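Local coordinates for protein apical membrane antigen 1 (Babesia divergens, PDB 4APM) that probably serves host-cell invasion by the parasite as a calcium-binding surface antigen of the AMA1 family, acting at the moving junction, at residues A[122-125]-A[126-129]; A[113-116]-A[117-120]. All coordinates share one frame; numbering follows the deposited sequence.

Interaction 1. Residues A[122-125]-A[126-129]; sequences DGND and VANC. With CA (calcium ion), chain B; ACT (acetate ion), chain C.
Asn124 caps the first turn of helix 125-134 while Asn128, one turn on, reaches back to the loop that leads in, so this is a local contact at a helix N-terminus. The capping bond runs from Ala127 N to Asn124 OD1 at 2.9 Å, with the donor almost in line with the amide C=O. Asn124 can do this because its CG sits between the backbone N and the carbonyl carbon (chi1 54°), which turns the amide oxygen back over the first turn; the same oxygen is also hydrogen-bonded to Trp213 NE1, so two donors grip it. Behind the N-cap, the backbone bonds from Asn128 N to Asn124 O and from Cys129 N to Asp125 O start the helical pattern. The helix probably belongs to domain I of the three-domain AMA1 ectodomain, and the Cys129-Cys159 disulfide ties it to strand 158-161. The second amide fixes the approach of the chain: Asn128 OD1 accepts from Gly123 N at 2.8 Å, in the carbonyl plane and on a lone pair, though the hydrogen bond is bent, 139° at the hydrogen. Asn128 ND2 donates to a water 2.7 Å away, which donates to Asp125 OD1. An acetate, probably from the crystallisation liquor, takes a weak bond from Val126 N to its OXT, 3.3 Å long. Just ahead of the capped turn, Asp122 holds the calcium ion with both carboxylate oxygens, OD1 at 2.5 Å and OD2 at 2.4 Å; Gly120 O and three waters are its other ligands.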
ATOM      1  N   ASP A 122      -0.833   0.968 -24.461  1.00 26.89           N
ATOM      2  CA  ASP A 122      -1.368   2.335 -24.440  1.00 28.52           C
ATOM      3  C   ASP A 122      -1.629   2.921 -23.049  1.00 26.99           C
ATOM      4  O   ASP A 122      -2.192   3.989 -22.957  1.00 27.86           O
ATOM      5  CB  ASP A 122      -2.671   2.457 -25.290  1.00 28.96           C
ATOM      6  CG  ASP A 122      -2.473   2.047 -26.753  1.00 33.64           C
ATOM      7  OD1 ASP A 122      -1.440   2.399 -27.356  1.00 38.08           O
ATOM      8  OD2 ASP A 122      -3.357   1.380 -27.317  1.00 33.78           O
ATOM      9  N   GLY A 123      -1.232   2.254 -21.965  1.00 26.27           N
ATOM     10  CA  GLY A 123      -1.482   2.837 -20.628  1.00 25.76           C
ATOM     11  C   GLY A 123      -0.200   3.427 -20.069  1.00 24.75           C
ATOM     12  O   GLY A 123       0.784   3.532 -20.802  1.00 25.96           O
ATOM     13  N   ASN A 124      -0.155   3.729 -18.769  1.00 22.93           N
ATOM     14  CA  ASN A 124       1.130   4.074 -18.174  1.00 25.71           C
ATOM     15  C   ASN A 124       2.042   2.869 -18.115  1.00 25.22           C
ATOM     16  O   ASN A 124       1.634   1.758 -18.482  1.00 27.86           O
ATOM     17  CB  ASN A 124       1.002   4.763 -16.813  1.00 25.42           C
ATOM     18  CG  ASN A 124       0.180   3.975 -15.818  1.00 29.61           C
ATOM     19  OD1 ASN A 124       0.327   2.756 -15.683  1.00 26.52           O
ATOM     20  ND2 ASN A 124      -0.650   4.693 -15.049  1.00 28.44           N
ATOM     21  N   ASP A 125       3.291   3.086 -17.713  1.00 25.50           N
ATOM     22  CA  ASP A 125       4.286   2.020 -17.740  1.00 24.17           C
ATOM     23  C   ASP A 125       3.929   0.801 -16.856  1.00 25.43           C
ATOM     24  O   ASP A 125       4.076  -0.363 -17.278  1.00 25.66           O
ATOM     25  CB  ASP A 125       5.656   2.570 -17.385  1.00 25.26           C
ATOM     26  CG  ASP A 125       6.129   3.653 -18.371  1.00 30.12           C
ATOM     27  OD1 ASP A 125       5.746   3.600 -19.566  1.00 27.17           O
ATOM     28  OD2 ASP A 125       6.839   4.586 -17.935  1.00 30.33           O
ATOM     29  N   VAL A 126       3.460   1.068 -15.643  1.00 21.79           N
ATOM     30  CA  VAL A 126       3.056   0.011 -14.765  1.00 22.50           C
ATOM     31  C   VAL A 126       1.891  -0.769 -15.385  1.00 24.87           C
ATOM     32  O   VAL A 126       1.934  -1.992 -15.440  1.00 25.38           O
ATOM     33  CB  VAL A 126       2.688   0.539 -13.353  1.00 23.08           C
ATOM     34  CG1 VAL A 126       1.989  -0.544 -12.544  1.00 17.27           C
ATOM     35  CG2 VAL A 126       3.945   1.057 -12.640  1.00 20.46           C
ATOM     36  N   ALA A 127       0.907  -0.064 -15.932  1.00 23.80           N
ATOM     37  CA  ALA A 127      -0.202  -0.737 -16.619  1.00 24.28           C
ATOM     38  C   ALA A 127       0.282  -1.531 -17.847  1.00 24.33           C
ATOM     39  O   ALA A 127      -0.107  -2.667 -18.051  1.00 22.76           O
ATOM     40  CB  ALA A 127      -1.284   0.254 -17.008  1.00 22.80           C
ATOM     41  N   ASN A 128       1.201  -0.966 -18.619  1.00 23.26           N
ATOM     42  CA  ASN A 128       1.700  -1.686 -19.765  1.00 23.16           C
ATOM     43  C   ASN A 128       2.380  -3.007 -19.354  1.00 23.67           C
ATOM     44  O   ASN A 128       2.186  -4.050 -19.994  1.00 24.32           O
ATOM     45  CB  ASN A 128       2.651  -0.812 -20.593  1.00 20.40           C
ATOM     46  CG  ASN A 128       1.941   0.307 -21.287  1.00 23.53           C
ATOM     47  OD1 ASN A 128       0.691   0.391 -21.259  1.00 22.54           O
ATOM     48  ND2 ASN A 128       2.727   1.206 -21.932  1.00 22.94           N
ATOM     49  N   CYS A 129       3.156  -2.942 -18.276  1.00 22.76           N
ATOM     50  CA  CYS A 129       3.879  -4.076 -17.785  1.00 25.32           C
ATOM     51  C   CYS A 129       2.897  -5.184 -17.345  1.00 25.60           C
ATOM     52  O   CYS A 129       3.085  -6.363 -17.663  1.00 25.04           O
ATOM     53  CB  CYS A 129       4.831  -3.633 -16.652  1.00 24.87           C
ATOM     54  SG  CYS A 129       6.002  -4.902 -16.102  1.00 34.15           S
TER
HETATM   55 CA    CA B1511      -2.008   0.901 -29.246  1.00 30.20          CA
HETATM   56  C   ACT C1512       4.607   4.739 -13.482  1.00 55.51           C
HETATM   57  O   ACT C1512       4.225   5.725 -12.801  1.00 58.25           O
HETATM   58  OXT ACT C1512       3.850   4.087 -14.265  1.00 44.46           O
HETATM   59  CH3 ACT C1512       6.043   4.346 -13.341  1.00 43.84           C
HETATM   60  O   HOH W   1       5.366   1.288 -21.237  1.00 27.57           O
HETATM   61  O   HOH W   2      -3.329   2.526 -30.333  1.00 30.59           O
HETATM   62  O   HOH W   3      -1.236  -0.401 -31.191  1.00 31.94           O
HETATM   63  O   HOH W   4       0.101   2.111 -29.917  1.00 23.42           O

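Interaction 2. Residues A[113-116]-A[117-120]; sequences AADL and VRWG. With CA (calcium ion), chain B.
Asp115 meets Arg118, in the last turn of helix 113-118, and Trp119 just after it, where the helix ends in a Schellman motif at Gly120. The Asp115 carboxylate forms a salt bridge with Arg118: Arg118 NH2 donates to Asp115 OD1 over 2.8 Å along a nearly straight N-H (167°). The oxygen lies at the guanidinium edge, close to that plane, but it is approached from its anti side and well out of the carboxylate plane, and the two flat groups are turned 69° apart. A water gives the pair a second link, donating to Asp115 OD1 and accepting from Arg118 NE. Asp115 OD2 is hydrogen-bonded to a glycerol, probably from the crystallisation liquor.

The first torsion of Trp119 swings the indole back over the preceding turn. Asp115 CB stands over the face of its six-membered ring in a CH-pi contact, 4.1 Å from the centroid, and Asp115 O also lies over one face, toward the rim. Leu116, buried beside them, comes at the indole obliquely, Leu116 CD1 touching Trp119 CE3 at 3.7 Å. Its side chain also packs on Val111 of strand 111-112 and on Tyr132 of helix 125-134, so it joins the helix to both neighbours. Val117 lies on the surface: its N donates to Ala113 O, and Val117 CG1 comes within 3.0 Å of Ala113 O, an approach so close that its detail is doubtful.

Asp115 O accepts from Trp119 N, which makes a second, weak bond to Leu116 O. Beyond it Gly120 takes a positive phi (101°), and its N donates to Val117 O. That turn leaves the Gly120 carbonyl pointing out of the helix end, where Gly120 O binds the calcium ion at 2.4 Å.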
ATOM      1  N   ALA A 113      10.219   0.061 -20.894  1.00 28.30           N
ATOM      2  CA  ALA A 113       8.983   0.834 -21.057  1.00 27.49           C
ATOM      3  C   ALA A 113       8.771   1.272 -22.502  1.00 30.51           C
ATOM      4  O   ALA A 113       7.633   1.304 -22.990  1.00 29.24           O
ATOM      5  CB  ALA A 113       8.985   2.037 -20.131  1.00 25.46           C
ATOM      6  N   ALA A 114       9.869   1.623 -23.178  1.00 28.93           N
ATOM      7  CA  ALA A 114       9.810   2.081 -24.575  1.00 29.81           C
ATOM      8  C   ALA A 114       9.428   0.923 -25.504  1.00 27.91           C
ATOM      9  O   ALA A 114       8.618   1.089 -26.412  1.00 25.94           O
ATOM     10  CB  ALA A 114      11.155   2.693 -24.996  1.00 27.19           C
ATOM     11  N   ASP A 115      10.016  -0.247 -25.263  1.00 28.61           N
ATOM     12  CA  ASP A 115       9.622  -1.467 -25.972  1.00 32.53           C
ATOM     13  C   ASP A 115       8.119  -1.714 -25.963  1.00 28.99           C
ATOM     14  O   ASP A 115       7.500  -1.920 -26.999  1.00 28.28           O
ATOM     15  CB  ASP A 115      10.355  -2.673 -25.394  1.00 33.94           C
ATOM     16  CG  ASP A 115      11.735  -2.850 -25.998  1.00 36.65           C
ATOM     17  OD1 ASP A 115      12.025  -2.160 -26.993  1.00 39.52           O
ATOM     18  OD2 ASP A 115      12.516  -3.684 -25.495  1.00 43.07           O
ATOM     19  N   LEU A 116       7.539  -1.637 -24.779  1.00 31.19           N
ATOM     20  CA  LEU A 116       6.124  -1.821 -24.594  1.00 29.74           C
ATOM     21  C   LEU A 116       5.309  -0.784 -25.392  1.00 32.53           C
ATOM     22  O   LEU A 116       4.338  -1.156 -26.072  1.00 31.30           O
ATOM     23  CB  LEU A 116       5.783  -1.796 -23.088  1.00 30.65           C
ATOM     24  CG  LEU A 116       5.448  -3.117 -22.347  1.00 34.88           C
ATOM     25  CD1 LEU A 116       5.988  -4.372 -23.020  1.00 33.80           C
ATOM     26  CD2 LEU A 116       5.763  -3.101 -20.846  1.00 30.69           C
ATOM     27  N   VAL A 117       5.721   0.492 -25.384  1.00 30.16           N
ATOM     28  CA  VAL A 117       5.073   1.447 -26.302  1.00 31.17           C
ATOM     29  C   VAL A 117       5.290   1.144 -27.811  1.00 33.46           C
ATOM     30  O   VAL A 117       4.326   1.151 -28.595  1.00 31.40           O
ATOM     31  CB  VAL A 117       5.138   2.951 -25.868  1.00 34.79           C
ATOM     32  CG1 VAL A 117       6.268   3.229 -24.916  1.00 35.52           C
ATOM     33  CG2 VAL A 117       5.087   3.942 -27.048  1.00 28.38           C
ATOM     34  N   ARG A 118       6.489   0.682 -28.154  1.00 31.19           N
ATOM     35  CA  ARG A 118       6.809   0.231 -29.515  1.00 34.29           C
ATOM     36  C   ARG A 118       5.741  -0.835 -29.918  1.00 37.77           C
ATOM     37  O   ARG A 118       5.138  -0.763 -31.008  1.00 33.43           O
ATOM     38  CB  ARG A 118       8.272  -0.318 -29.540  1.00 33.33           C
ATOM     39  CG  ARG A 118       9.106  -0.134 -30.820  1.00 38.23           C
ATOM     40  CD  ARG A 118      10.442   0.646 -30.617  1.00 40.97           C
ATOM     41  NE  ARG A 118      11.280   0.173 -29.517  1.00 38.83           N
ATOM     42  CZ  ARG A 118      12.192   0.907 -28.864  1.00 43.32           C
ATOM     43  NH1 ARG A 118      12.429   2.164 -29.212  1.00 50.53           N
ATOM     44  NH2 ARG A 118      12.880   0.375 -27.853  1.00 36.28           N
ATOM     45  N   TRP A 119       5.389  -1.704 -28.964  1.00 34.53           N
ATOM     46  CA  TRP A 119       4.528  -2.875 -29.232  1.00 30.36           C
ATOM     47  C   TRP A 119       3.052  -2.604 -29.158  1.00 30.35           C
ATOM     48  O   TRP A 119       2.231  -3.528 -29.238  1.00 30.73           O
ATOM     49  CB  TRP A 119       4.899  -4.022 -28.307  1.00 27.95           C
ATOM     50  CG  TRP A 119       6.301  -4.467 -28.549  1.00 31.05           C
ATOM     51  CD1 TRP A 119       7.051  -4.297 -29.718  1.00 31.91           C
ATOM     52  CD2 TRP A 119       7.194  -5.165 -27.619  1.00 33.00           C
ATOM     53  NE1 TRP A 119       8.308  -4.823 -29.569  1.00 32.78           N
ATOM     54  CE2 TRP A 119       8.454  -5.375 -28.339  1.00 32.15           C
ATOM     55  CE3 TRP A 119       7.078  -5.629 -26.318  1.00 31.00           C
ATOM     56  CZ2 TRP A 119       9.526  -6.020 -27.761  1.00 34.61           C
ATOM     57  CZ3 TRP A 119       8.157  -6.308 -25.755  1.00 31.94           C
ATOM     58  CH2 TRP A 119       9.361  -6.473 -26.445  1.00 30.51           C
ATOM     59  N   GLY A 120       2.699  -1.341 -28.975  1.00 25.17           N
ATOM     60  CA  GLY A 120       1.324  -0.939 -29.093  1.00 24.77           C
ATOM     61  C   GLY A 120       0.583  -0.745 -27.786  1.00 25.21           C
ATOM     62  O   GLY A 120      -0.575  -0.377 -27.813  1.00 26.08           O
TER
HETATM   63 CA    CA B1511      -2.008   0.901 -29.246  1.00 30.20          CA
HETATM   64  O   HOH W   5      11.432  -2.793 -29.341  1.00 57.51           O
HETATM   65  O   HOH W   2      -3.329   2.526 -30.333  1.00 30.59           O
HETATM   66  O   HOH W   3      -1.236  -0.401 -31.191  1.00 31.94           O
HETATM   67  O   HOH W   4       0.101   2.111 -29.917  1.00 23.42           O

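Overall arrangement
Interaction 2 comes first along the chain, on helix 113-118, and interaction 1 follows at the start of helix 125-134; their centres lie about 9 Å apart. The two helices are consecutive, joined by a short loop, and they touch where Leu116 CD2 packs on the backbone of Asn128 and Cys129, and where Ala113 CB meets Asp125 OD1. Both interactions share one calcium ion and its three waters. The metal is held within the connection, while the packing joins the helices themselves; this is consistent with calcium helping to fix the shape of the loop in this outlying part of the chain.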